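Long-range contacts in acyl-homoserine-lactone synthase (Mesorhizobium sp. ORS 3359, PDB 6WNS), which probably makes acyl-homoserine lactone quorum-sensing signals, transferring an acyl group from a coenzyme A thioester to S-adenosylmethionine: residues A[118-123]-A[193-198]; A[125-130]-A[184-189]; A[139-144]-A[179-184]; A[160-165]-A[175-180]. All coordinates share one frame; numbering follows the deposited sequence.

Interaction 1. Residues A[118-123]-A[193-198]; sequences SSPVAG and YGISGA
The backbone N of Gly-123 lies over one face of the Tyr-193 ring, 3.3 Å from CE1, and this is the shortest distance between 118-123 and 193-198; no hydrogen bond crosses. The neighbouring carbon does the main work: Gly-123 CA sits 3.2 Å from the ring centroid and only 3° off the ring normal, a CH-pi contact centred on the face. With no side chain at Gly-123, the ring can press flat against the bare helix backbone. Tyr-193 reaches it with CG beside its own backbone N and anti to the carbonyl carbon (chi1 -71°).

In the acetyltransferase (GNAT)-like fold of this family, the contact joins the first turn of helix 121-135, which follows the central strand 100-108, to the chain leaving helix 183-192. That last helix closes with a Schellman motif in which Gly-194 has positive phi. Pro-120, the N-cap residue of helix 121-135, touches two side chains. Its CB approaches Tyr-193 CD1 at 3.7 Å, while its CG meets the Ile-195 CG2 branch at 4.0 Å. At the far end of the ring, Tyr-193 OH comes to 4.1 Å from the methyl CB of Ala-122.

Interaction 2. Residues A[125-130]-A[184-189]; sequences VLCGLL and EAIEQT
Leu-130 and Ile-186 lie alongside each other, running in opposite senses, and Cys-127, Ala-185 and Thr-189 complete the contact. The two helices run nearly antiparallel, 160° between their N-to-C directions, with axes 9.5 Å apart at closest. Leu-130 CB presses on Ile-186 CG1 at 3.5 Å, the tightest touch here. The leucine's CD1 branch carries on to the Ala-185 methyl, 4.1 Å from its CB. In the GNAT-like fold, helix 121-135 packs on the sheet through Leu-126 and Leu-129, against Trp-103 of strand 100-108, and meets helix 183-192 through Cys-127 and Leu-130.

One turn earlier on the first helix, Cys-127 points SG at the backbone of the second, 3.8 Å from Ile-186 O, with Ile-186 CG2 also beside the sulfur. Cys-127 CB packs on Thr-189 CG2 at 3.9 Å. The threonine's two branches have separate tasks. With chi1 at -65°, the methyl is anti to the backbone N and faces Cys-127, while the hydroxyl turns back to give its proton to Ala-185 O at 2.8 Å. It approaches from well above that carbonyl's plane, 50° out, and the same oxygen also accepts Thr-189 N. Trp-158 NE1 bonds to the hydroxyl as well.

The polar atom of Thr-189 is therefore buried but satisfied without help from 125-130, and between these segments the contact is largely apolar, with no hydrogen bond across.

Interaction 3. Residues A[139-144]-A[179-184]; sequences RQISVV and IDVTPE
Two antiparallel strands meet here, 140-146 and 174-180, neighbours in the mixed sheet of a GNAT-like acetyltransferase fold, and the contact lies where one strand starts and the other ends. Ile-141 and Ile-179 form the hydrogen-bonded pair: Ile-141 N gives to Ile-179 O at 2.8 Å and Ile-179 N to Ile-141 O at 2.6 Å. Beyond the non-hydrogen-bonded pair Gln-140 and Asp-180, Val-181 N extends the ladder with a 2.9 Å bond to Arg-139 O, just before Thr-182, the N-cap residue of helix 183-192.

On the face of Ile-141, Ile-179 and Val-143 the side chains that meet across the contact are apolar. Ile-141 CD1 meets Val-181 CG2 at 3.5 Å, the two side chains roughly perpendicular, and both also touch Ala-133 of helix 121-135, which packs on this face. Further along, Val-143 CG1 reaches Ile-179 CD1 at 3.8 Å.

The other face carries a polar pair. Gln-140 and Asp-180 run alongside in the same sense, their amide and carboxylate planes 28° apart. The glutamine chain runs extended beyond CG (chi2 171°), bringing its NE2 to Asp-180 OD1 at 3.0 Å, in a nearly straight bond (163°) that meets the oxygen nearly along its C-O axis.

Interaction 4. Residues A[160-165]-A[175-180]; sequences LFELGN and IALLID
Ile-175 reaches across to the chain just past strand 160-162: its CD1 lies 3.5 Å from Gly-164 O and also touches Glu-162 CG. With CG1 anti to the backbone N (chi1 -167°), the branch is carried alongside its own carbonyl toward those partners.

Ala-176 follows with three links. Its O accepts Leu-163 N at 2.8 Å, its N gives to a water that in turn donates to Asn-165 O, and its methyl CB meets Leu-163 CB at 3.9 Å. Leu-177 turns to the face shared with Leu-160 and Glu-162. There it runs along the glutamate in the same sense, CD1 against Glu-162 CG, while its CG packs on Leu-160 CD1 at 4.0 Å. The glutamate bends at chi2 (85°), and its carboxylate OE1 makes a salt bridge with Arg-154 of helix 149-155, the helix that packs on this face.

Strands 160-162 and 174-180 form an antiparallel beta hairpin at one edge of the GNAT-like sheet, with 160-162 outermost. Phe-161 and Leu-178 form the hydrogen-bonded pair: Leu-178 N gives to Phe-161 O at 2.8 Å and its O takes Phe-161 N at 3.0 Å. Leu-178 CB, on the opposite face to Leu-177, receives Leu-163 CD2 at 4.0 Å. Ile-179 then offers CG1 to Leu-160 CB, and Asp-180 continues the backbone bonding to Thr-159.

How the interactions relate
The contacts follow one another in a row through the C-terminal half of the GNAT-like fold. Interactions 1 and 2 both join helix 121-135 to helix 183-192 or the chain leaving it, their centres about 10 Å apart. The centres of interactions 2 and 3 are also about 10 Å apart, and Leu-130 O packs on Val-181 CG1. Interaction 3 shares Ile-179 and Asp-180 with interaction 4, since strand 174-180 sits between 140-146 and 160-162. Interactions 1 and 4, about 26 Å apart between centres, do not touch. Along the sequence, interaction 1 encloses interaction 2, which encloses the other two. The last strand and helix of the fold are thus tied back to the helix and strand that follow strand 100-108.

Interaction 1. Residues A[118-123]-A[193-198]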
loop_
_atom_site.group_PDB
_atom_site.type_symbol
_atom_site.label_atom_id
_atom_site.label_comp_id
_atom_site.label_asym_id
_atom_site.label_seq_id
_atom_site.Cartn_x
_atom_site.Cartn_y
_atom_site.Cartn_z
ATOM N N SER A 118 0.281 -4.885 20.335
ATOM C CA SER A 118 1.614 -4.215 20.444
ATOM C C SER A 118 2.592 -4.838 19.424
ATOM O O SER A 118 3.807 -4.927 19.732
ATOM C CB SER A 118 2.161 -4.278 21.872
ATOM O OG SER A 118 1.519 -3.337 22.724
ATOM N N SER A 119 2.080 -5.220 18.239
ATOM C CA SER A 119 2.758 -6.019 17.176
ATOM C C SER A 119 3.455 -5.114 16.164
ATOM O O SER A 119 2.898 -4.114 15.688
ATOM C CB SER A 119 1.786 -6.925 16.430
ATOM O OG SER A 119 2.486 -7.921 15.682
ATOM N N PRO A 120 4.655 -5.492 15.695
ATOM C CA PRO A 120 5.255 -4.720 14.628
ATOM C C PRO A 120 4.591 -5.029 13.274
ATOM O O PRO A 120 5.215 -4.672 12.317
ATOM C CB PRO A 120 6.739 -5.122 14.697
ATOM C CG PRO A 120 6.785 -6.478 15.401
ATOM C CD PRO A 120 5.460 -6.651 16.113
ATOM N N VAL A 121 3.383 -5.631 13.205
ATOM C CA VAL A 121 2.781 -6.030 11.895
ATOM C C VAL A 121 2.914 -4.843 10.952
ATOM O O VAL A 121 3.222 -5.035 9.788
ATOM C CB VAL A 121 1.302 -6.446 11.981
ATOM C CG1 VAL A 121 0.699 -6.535 10.594
ATOM C CG2 VAL A 121 1.057 -7.730 12.773
ATOM N N ALA A 122 2.642 -3.643 11.447
ATOM C CA ALA A 122 2.729 -2.428 10.621
ATOM C C ALA A 122 4.150 -2.389 10.057
ATOM O O ALA A 122 4.311 -2.269 8.855
ATOM C CB ALA A 122 2.373 -1.189 11.397
ATOM N N GLY A 123 5.146 -2.475 10.939
ATOM C CA GLY A 123 6.576 -2.535 10.549
ATOM C C GLY A 123 6.815 -3.499 9.354
ATOM O O GLY A 123 7.398 -3.056 8.253
ATOM N N TYR A 193 11.352 -0.732 14.176
ATOM C CA TYR A 193 10.517 -1.864 14.656
ATOM C C TYR A 193 11.353 -3.032 15.165
ATOM O O TYR A 193 10.725 -4.080 15.495
ATOM C CB TYR A 193 9.622 -2.381 13.535
ATOM C CG TYR A 193 8.523 -1.423 13.209
ATOM C CD1 TYR A 193 7.281 -1.546 13.805
ATOM C CD2 TYR A 193 8.740 -0.366 12.346
ATOM C CE1 TYR A 193 6.251 -0.669 13.500
ATOM C CE2 TYR A 193 7.724 0.520 12.032
ATOM C CZ TYR A 193 6.481 0.373 12.619
ATOM O OH TYR A 193 5.494 1.242 12.282
ATOM N N GLY A 194 12.689 -2.875 15.165
ATOM C CA GLY A 194 13.648 -3.896 15.639
ATOM C C GLY A 194 13.171 -5.306 15.338
ATOM O O GLY A 194 12.845 -6.025 16.292
ATOM N N ILE A 195 13.061 -5.703 14.067
ATOM C CA ILE A 195 12.928 -7.156 13.755
ATOM C C ILE A 195 14.033 -7.555 12.776
ATOM O O ILE A 195 14.656 -6.663 12.120
ATOM C CB ILE A 195 11.517 -7.565 13.305
ATOM C CG1 ILE A 195 11.056 -6.773 12.080
ATOM C CG2 ILE A 195 10.530 -7.475 14.473
ATOM C CD1 ILE A 195 11.629 -7.303 10.795
ATOM N N SER A 196 14.286 -8.861 12.744
ATOM C CA SER A 196 15.565 -9.458 12.304
ATOM C C SER A 196 15.338 -10.430 11.149
ATOM O O SER A 196 15.947 -10.195 10.114
ATOM C CB SER A 196 16.243 -10.161 13.432
ATOM O OG SER A 196 15.912 -9.555 14.664
ATOM N N GLY A 197 14.587 -11.522 11.357
ATOM C CA GLY A 197 14.566 -12.667 10.423
ATOM C C GLY A 197 14.343 -12.163 8.967
ATOM O O GLY A 197 14.459 -10.865 8.650
ATOM N N ALA A 198 14.133 -13.146 8.042
ATOM C CA ALA A 198 13.630 -12.873 6.672
ATOM C C ALA A 198 12.249 -12.236 6.789
ATOM O O ALA A 198 11.522 -12.604 7.740
ATOM C CB ALA A 198 13.577 -14.151 5.881
#

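Interaction 2. Residues A[125-130]-A[184-189]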
loop_
_atom_site.group_PDB
_atom_site.type_symbol
_atom_site.label_atom_id
_atom_site.label_comp_id
_atom_site.label_asym_id
_atom_site.label_seq_id
_atom_site.Cartn_x
_atom_site.Cartn_y
_atom_site.Cartn_z
ATOM N N VAL A 125 4.737 -4.871 7.318
ATOM C CA VAL A 125 4.058 -4.399 6.070
ATOM C C VAL A 125 4.846 -3.250 5.431
ATOM O O VAL A 125 5.049 -3.279 4.225
ATOM C CB VAL A 125 2.613 -3.935 6.351
ATOM C CG1 VAL A 125 1.971 -3.417 5.074
ATOM C CG2 VAL A 125 1.776 -5.026 6.996
ATOM N N LEU A 126 5.203 -2.222 6.201
ATOM C CA LEU A 126 5.904 -1.050 5.622
ATOM C C LEU A 126 7.295 -1.501 5.088
ATOM O O LEU A 126 7.597 -1.339 3.908
ATOM C CB LEU A 126 6.000 0.008 6.724
ATOM C CG LEU A 126 4.707 0.750 7.081
ATOM C CD1 LEU A 126 4.900 1.576 8.334
ATOM C CD2 LEU A 126 4.298 1.679 5.943
ATOM N N CYS A 127 8.102 -2.141 5.918
ATOM C CA CYS A 127 9.402 -2.700 5.463
ATOM C C CYS A 127 9.209 -3.618 4.236
ATOM O O CYS A 127 10.040 -3.559 3.326
ATOM C CB CYS A 127 10.067 -3.456 6.593
ATOM S SG CYS A 127 11.838 -3.523 6.280
ATOM N N GLY A 128 8.122 -4.404 4.194
ATOM C CA GLY A 128 7.904 -5.452 3.180
ATOM C C GLY A 128 7.563 -4.819 1.852
ATOM O O GLY A 128 7.947 -5.371 0.782
ATOM N N LEU A 129 6.869 -3.680 1.942
ATOM C CA LEU A 129 6.496 -2.831 0.782
ATOM C C LEU A 129 7.800 -2.365 0.124
ATOM O O LEU A 129 7.918 -2.573 -1.077
ATOM C CB LEU A 129 5.642 -1.637 1.209
ATOM C CG LEU A 129 5.131 -0.785 0.044
ATOM C CD1 LEU A 129 4.037 -1.523 -0.758
ATOM C CD2 LEU A 129 4.639 0.582 0.520
ATOM N N LEU A 130 8.730 -1.781 0.886
ATOM C CA LEU A 130 9.997 -1.228 0.318
ATOM C C LEU A 130 10.831 -2.364 -0.261
ATOM O O LEU A 130 11.401 -2.191 -1.350
ATOM C CB LEU A 130 10.810 -0.518 1.391
ATOM C CG LEU A 130 10.140 0.705 1.993
ATOM C CD1 LEU A 130 10.984 1.266 3.121
ATOM C CD2 LEU A 130 9.876 1.741 0.915
ATOM N N GLU A 184 18.393 2.402 2.636
ATOM C CA GLU A 184 18.583 3.126 3.924
ATOM C C GLU A 184 17.212 3.153 4.586
ATOM O O GLU A 184 17.092 2.671 5.764
ATOM C CB GLU A 184 19.207 4.535 3.783
ATOM C CG GLU A 184 19.155 5.188 2.389
ATOM C CD GLU A 184 20.311 4.896 1.419
ATOM O OE1 GLU A 184 20.125 4.085 0.477
ATOM O OE2 GLU A 184 21.372 5.517 1.569
ATOM N N ALA A 185 16.219 3.635 3.828
ATOM C CA ALA A 185 14.802 3.688 4.247
ATOM C C ALA A 185 14.514 2.306 4.877
ATOM O O ALA A 185 14.118 2.202 6.161
ATOM C CB ALA A 185 13.944 4.068 3.056
ATOM N N ILE A 186 14.904 1.247 4.125
ATOM C CA ILE A 186 14.654 -0.154 4.563
ATOM C C ILE A 186 15.293 -0.399 5.936
ATOM O O ILE A 186 14.594 -0.910 6.844
ATOM C CB ILE A 186 15.118 -1.139 3.481
ATOM C CG1 ILE A 186 14.169 -1.082 2.274
ATOM C CG2 ILE A 186 15.190 -2.542 4.053
ATOM C CD1 ILE A 186 14.880 -1.162 0.928
ATOM N N GLU A 187 16.571 -0.051 6.087
ATOM C CA GLU A 187 17.350 -0.388 7.300
ATOM C C GLU A 187 16.724 0.253 8.552
ATOM O O GLU A 187 16.477 -0.497 9.600
ATOM C CB GLU A 187 18.804 0.073 7.142
ATOM C CG GLU A 187 19.722 -1.084 6.884
ATOM C CD GLU A 187 19.377 -2.236 7.797
ATOM O OE1 GLU A 187 18.853 -3.320 7.185
ATOM O OE2 GLU A 187 19.573 -2.017 9.122
ATOM N N GLN A 188 16.504 1.574 8.469
ATOM C CA GLN A 188 16.027 2.416 9.601
ATOM C C GLN A 188 14.640 1.876 10.027
ATOM O O GLN A 188 14.327 1.838 11.249
ATOM C CB GLN A 188 15.999 3.893 9.167
ATOM C CG GLN A 188 16.886 4.838 9.986
ATOM C CD GLN A 188 16.665 4.790 11.481
ATOM O OE1 GLN A 188 17.404 3.978 12.214
ATOM N NE2 GLN A 188 15.745 5.726 11.972
ATOM N N THR A 189 13.871 1.379 9.070
ATOM C CA THR A 189 12.470 0.916 9.315
ATOM C C THR A 189 12.530 -0.320 10.240
ATOM O O THR A 189 11.906 -0.299 11.405
ATOM C CB THR A 189 11.711 0.625 8.010
ATOM O OG1 THR A 189 11.509 1.866 7.212
ATOM C CG2 THR A 189 10.348 -0.002 8.282
#

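Interaction 3. Residues A[139-144]-A[179-184]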
loop_
_atom_site.group_PDB
_atom_site.type_symbol
_atom_site.label_atom_id
_atom_site.label_comp_id
_atom_site.label_asym_id
_atom_site.label_seq_id
_atom_site.Cartn_x
_atom_site.Cartn_y
_atom_site.Cartn_z
ATOM N N ARG A 139 11.623 2.103 -8.160
ATOM C CA ARG A 139 12.649 3.021 -7.566
ATOM C C ARG A 139 11.918 4.050 -6.692
ATOM O O ARG A 139 12.490 4.521 -5.604
ATOM C CB ARG A 139 13.447 3.684 -8.681
ATOM C CG ARG A 139 13.992 2.683 -9.681
ATOM C CD ARG A 139 15.399 2.252 -9.333
ATOM N NE ARG A 139 16.376 3.334 -9.402
ATOM C CZ ARG A 139 16.961 3.770 -10.518
ATOM N NH1 ARG A 139 16.636 3.254 -11.691
ATOM N NH2 ARG A 139 17.832 4.759 -10.463
ATOM N N GLN A 140 10.676 4.377 -7.077
ATOM C CA GLN A 140 9.845 5.260 -6.236
ATOM C C GLN A 140 8.402 4.731 -6.141
ATOM O O GLN A 140 7.926 3.976 -7.085
ATOM C CB GLN A 140 9.859 6.683 -6.781
ATOM C CG GLN A 140 11.280 7.280 -6.840
ATOM C CD GLN A 140 11.156 8.656 -7.627
ATOM O OE1 GLN A 140 10.633 8.751 -8.666
ATOM N NE2 GLN A 140 11.527 9.772 -7.000
ATOM N N ILE A 141 7.688 5.232 -5.117
ATOM C CA ILE A 141 6.249 4.882 -4.861
ATOM C C ILE A 141 5.476 6.181 -4.628
ATOM O O ILE A 141 5.989 7.030 -3.707
ATOM C CB ILE A 141 6.103 3.970 -3.633
ATOM C CG1 ILE A 141 6.731 2.598 -3.872
ATOM C CG2 ILE A 141 4.620 3.838 -3.251
ATOM C CD1 ILE A 141 7.292 1.995 -2.596
ATOM N N SER A 142 4.369 6.375 -5.498
ATOM C CA SER A 142 3.457 7.532 -5.338
ATOM C C SER A 142 2.300 7.109 -4.434
ATOM O O SER A 142 2.002 5.889 -4.403
ATOM C CB SER A 142 2.984 8.103 -6.637
ATOM O OG SER A 142 2.228 7.173 -7.369
ATOM N N VAL A 143 1.722 8.047 -3.675
ATOM C CA VAL A 143 0.620 7.699 -2.723
ATOM C C VAL A 143 -0.183 8.950 -2.395
ATOM O O VAL A 143 0.360 10.083 -2.295
ATOM C CB VAL A 143 1.198 7.025 -1.468
ATOM C CG1 VAL A 143 2.097 7.999 -0.684
ATOM C CG2 VAL A 143 0.157 6.417 -0.549
ATOM N N VAL A 144 -1.452 8.726 -2.166
ATOM C CA VAL A 144 -2.422 9.700 -1.617
ATOM C C VAL A 144 -2.709 9.198 -0.198
ATOM O O VAL A 144 -3.097 7.992 -0.053
ATOM C CB VAL A 144 -3.711 9.717 -2.474
ATOM C CG1 VAL A 144 -4.726 10.705 -1.873
ATOM C CG2 VAL A 144 -3.453 10.013 -3.956
ATOM N N ILE A 179 7.780 8.727 -2.919
ATOM C CA ILE A 179 8.676 8.091 -1.904
ATOM C C ILE A 179 9.838 7.437 -2.637
ATOM O O ILE A 179 9.555 6.666 -3.565
ATOM C CB ILE A 179 7.890 7.078 -1.032
ATOM C CG1 ILE A 179 6.895 7.796 -0.115
ATOM C CG2 ILE A 179 8.828 6.218 -0.189
ATOM C CD1 ILE A 179 5.656 6.975 0.234
ATOM N N ASP A 180 11.092 7.762 -2.262
ATOM C CA ASP A 180 12.274 6.988 -2.717
ATOM C C ASP A 180 12.285 5.644 -1.909
ATOM O O ASP A 180 12.280 5.565 -0.673
ATOM C CB ASP A 180 13.595 7.759 -2.561
ATOM C CG ASP A 180 13.618 8.990 -3.438
ATOM O OD1 ASP A 180 12.784 9.042 -4.394
ATOM O OD2 ASP A 180 14.520 9.869 -3.192
ATOM N N VAL A 181 12.522 4.592 -2.754
ATOM C CA VAL A 181 12.781 3.183 -2.327
ATOM C C VAL A 181 14.302 3.035 -2.206
ATOM O O VAL A 181 14.939 2.769 -3.211
ATOM C CB VAL A 181 12.166 2.164 -3.312
ATOM C CG1 VAL A 181 12.387 0.735 -2.854
ATOM C CG2 VAL A 181 10.681 2.404 -3.559
ATOM N N THR A 182 14.848 3.280 -1.016
ATOM C CA THR A 182 16.304 3.321 -0.756
ATOM C C THR A 182 16.665 2.209 0.247
ATOM O O THR A 182 15.846 1.863 1.179
ATOM C CB THR A 182 16.727 4.757 -0.401
ATOM O OG1 THR A 182 16.172 5.244 0.836
ATOM C CG2 THR A 182 16.346 5.723 -1.504
ATOM N N PRO A 183 17.857 1.569 0.051
ATOM C CA PRO A 183 18.397 0.580 0.994
ATOM C C PRO A 183 18.369 1.020 2.535
ATOM O O PRO A 183 18.389 0.152 3.466
ATOM C CB PRO A 183 19.825 0.400 0.448
ATOM C CG PRO A 183 19.632 0.479 -1.042
ATOM C CD PRO A 183 18.654 1.629 -1.195
ATOM N N GLU A 184 18.393 2.402 2.636
ATOM C CA GLU A 184 18.583 3.126 3.924
ATOM C C GLU A 184 17.212 3.153 4.586
ATOM O O GLU A 184 17.092 2.671 5.764
ATOM C CB GLU A 184 19.207 4.535 3.783
ATOM C CG GLU A 184 19.155 5.188 2.389
ATOM C CD GLU A 184 20.311 4.896 1.419
ATOM O OE1 GLU A 184 20.125 4.085 0.477
ATOM O OE2 GLU A 184 21.372 5.517 1.569
#

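Interaction 4. Residues A[160-165]-A[175-180]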
loop_
_atom_site.group_PDB
_atom_site.type_symbol
_atom_site.label_atom_id
_atom_site.label_comp_id
_atom_site.label_asym_id
_atom_site.label_seq_id
_atom_site.Cartn_x
_atom_site.Cartn_y
_atom_site.Cartn_z
ATOM N N LEU A 160 11.039 11.523 1.043
ATOM C CA LEU A 160 9.807 11.683 0.218
ATOM C C LEU A 160 9.568 13.161 -0.039
ATOM O O LEU A 160 10.131 13.994 0.697
ATOM C CB LEU A 160 8.601 11.088 0.937
ATOM C CG LEU A 160 8.257 11.740 2.272
ATOM C CD1 LEU A 160 7.343 12.948 2.129
ATOM C CD2 LEU A 160 7.682 10.730 3.217
ATOM N N PHE A 161 8.756 13.442 -1.056
ATOM C CA PHE A 161 8.516 14.800 -1.594
ATOM C C PHE A 161 6.999 14.945 -1.671
ATOM O O PHE A 161 6.337 14.104 -2.320
ATOM C CB PHE A 161 9.220 15.004 -2.943
ATOM C CG PHE A 161 10.657 15.464 -2.906
ATOM C CD1 PHE A 161 11.012 16.678 -2.331
ATOM C CD2 PHE A 161 11.640 14.744 -3.571
ATOM C CE1 PHE A 161 12.325 17.115 -2.338
ATOM C CE2 PHE A 161 12.948 15.184 -3.597
ATOM C CZ PHE A 161 13.291 16.374 -2.986
ATOM N N GLU A 162 6.440 15.950 -1.004
ATOM C CA GLU A 162 5.024 16.340 -1.228
ATOM C C GLU A 162 4.867 16.778 -2.695
ATOM O O GLU A 162 5.795 17.379 -3.223
ATOM C CB GLU A 162 4.619 17.464 -0.276
ATOM C CG GLU A 162 4.500 17.020 1.176
ATOM C CD GLU A 162 5.794 17.010 1.986
ATOM O OE1 GLU A 162 5.672 16.763 3.297
ATOM O OE2 GLU A 162 6.941 17.264 1.309
ATOM N N LEU A 163 3.758 16.456 -3.353
ATOM C CA LEU A 163 3.593 16.696 -4.807
ATOM C C LEU A 163 2.633 17.894 -4.993
ATOM O O LEU A 163 2.425 18.370 -6.134
ATOM C CB LEU A 163 2.956 15.457 -5.465
ATOM C CG LEU A 163 3.879 14.243 -5.553
ATOM C CD1 LEU A 163 3.115 13.005 -5.944
ATOM C CD2 LEU A 163 5.059 14.481 -6.531
ATOM N N GLY A 164 2.098 18.430 -3.887
ATOM C CA GLY A 164 1.162 19.541 -4.014
ATOM C C GLY A 164 0.679 20.150 -2.628
ATOM O O GLY A 164 1.106 19.643 -1.556
ATOM N N ASN A 165 -0.480 20.803 -2.788
ATOM C CA ASN A 165 -1.319 21.321 -1.645
ATOM C C ASN A 165 -2.084 20.119 -1.066
ATOM O O ASN A 165 -2.441 19.221 -1.886
ATOM C CB ASN A 165 -2.291 22.439 -2.076
ATOM C CG ASN A 165 -1.615 23.747 -2.461
ATOM O OD1 ASN A 165 -0.757 24.257 -1.723
ATOM N ND2 ASN A 165 -2.000 24.285 -3.619
ATOM N N ILE A 175 -3.065 14.292 1.020
ATOM C CA ILE A 175 -1.901 14.886 0.293
ATOM C C ILE A 175 -1.267 13.785 -0.564
ATOM O O ILE A 175 -1.438 12.569 -0.274
ATOM C CB ILE A 175 -0.930 15.570 1.267
ATOM C CG1 ILE A 175 0.095 16.462 0.532
ATOM C CG2 ILE A 175 -0.264 14.556 2.200
ATOM C CD1 ILE A 175 0.521 17.675 1.322
ATOM N N ALA A 176 -0.689 14.178 -1.694
ATOM C CA ALA A 176 0.092 13.305 -2.582
ATOM C C ALA A 176 1.591 13.391 -2.267
ATOM O O ALA A 176 2.160 14.538 -2.118
ATOM C CB ALA A 176 -0.239 13.688 -3.991
ATOM N N LEU A 177 2.246 12.229 -2.208
ATOM C CA LEU A 177 3.698 12.075 -1.906
ATOM C C LEU A 177 4.386 11.247 -2.993
ATOM O O LEU A 177 3.732 10.327 -3.560
ATOM C CB LEU A 177 3.775 11.278 -0.610
ATOM C CG LEU A 177 3.762 12.016 0.716
ATOM C CD1 LEU A 177 3.154 13.408 0.682
ATOM C CD2 LEU A 177 3.130 11.119 1.720
ATOM N N LEU A 178 5.684 11.486 -3.234
ATOM C CA LEU A 178 6.568 10.576 -4.028
ATOM C C LEU A 178 7.706 10.044 -3.138
ATOM O O LEU A 178 8.459 10.866 -2.597
ATOM C CB LEU A 178 7.102 11.328 -5.242
ATOM C CG LEU A 178 7.935 10.442 -6.173
ATOM C CD1 LEU A 178 7.038 9.342 -6.732
ATOM C CD2 LEU A 178 8.613 11.237 -7.292
ATOM N N ILE A 179 7.780 8.727 -2.919
ATOM C CA ILE A 179 8.676 8.091 -1.904
ATOM C C ILE A 179 9.838 7.437 -2.637
ATOM O O ILE A 179 9.555 6.666 -3.565
ATOM C CB ILE A 179 7.890 7.078 -1.032
ATOM C CG1 ILE A 179 6.895 7.796 -0.115
ATOM C CG2 ILE A 179 8.828 6.218 -0.189
ATOM C CD1 ILE A 179 5.656 6.975 0.234
ATOM N N ASP A 180 11.092 7.762 -2.262
ATOM C CA ASP A 180 12.274 6.988 -2.717
ATOM C C ASP A 180 12.285 5.644 -1.909
ATOM O O ASP A 180 12.280 5.565 -0.673
ATOM C CB ASP A 180 13.595 7.759 -2.561
ATOM C CG ASP A 180 13.618 8.990 -3.438
ATOM O OD1 ASP A 180 12.784 9.042 -4.394
ATOM O OD2 ASP A 180 14.520 9.869 -3.192
HETATM O O HOH W 1 -0.910 17.234 -2.694
#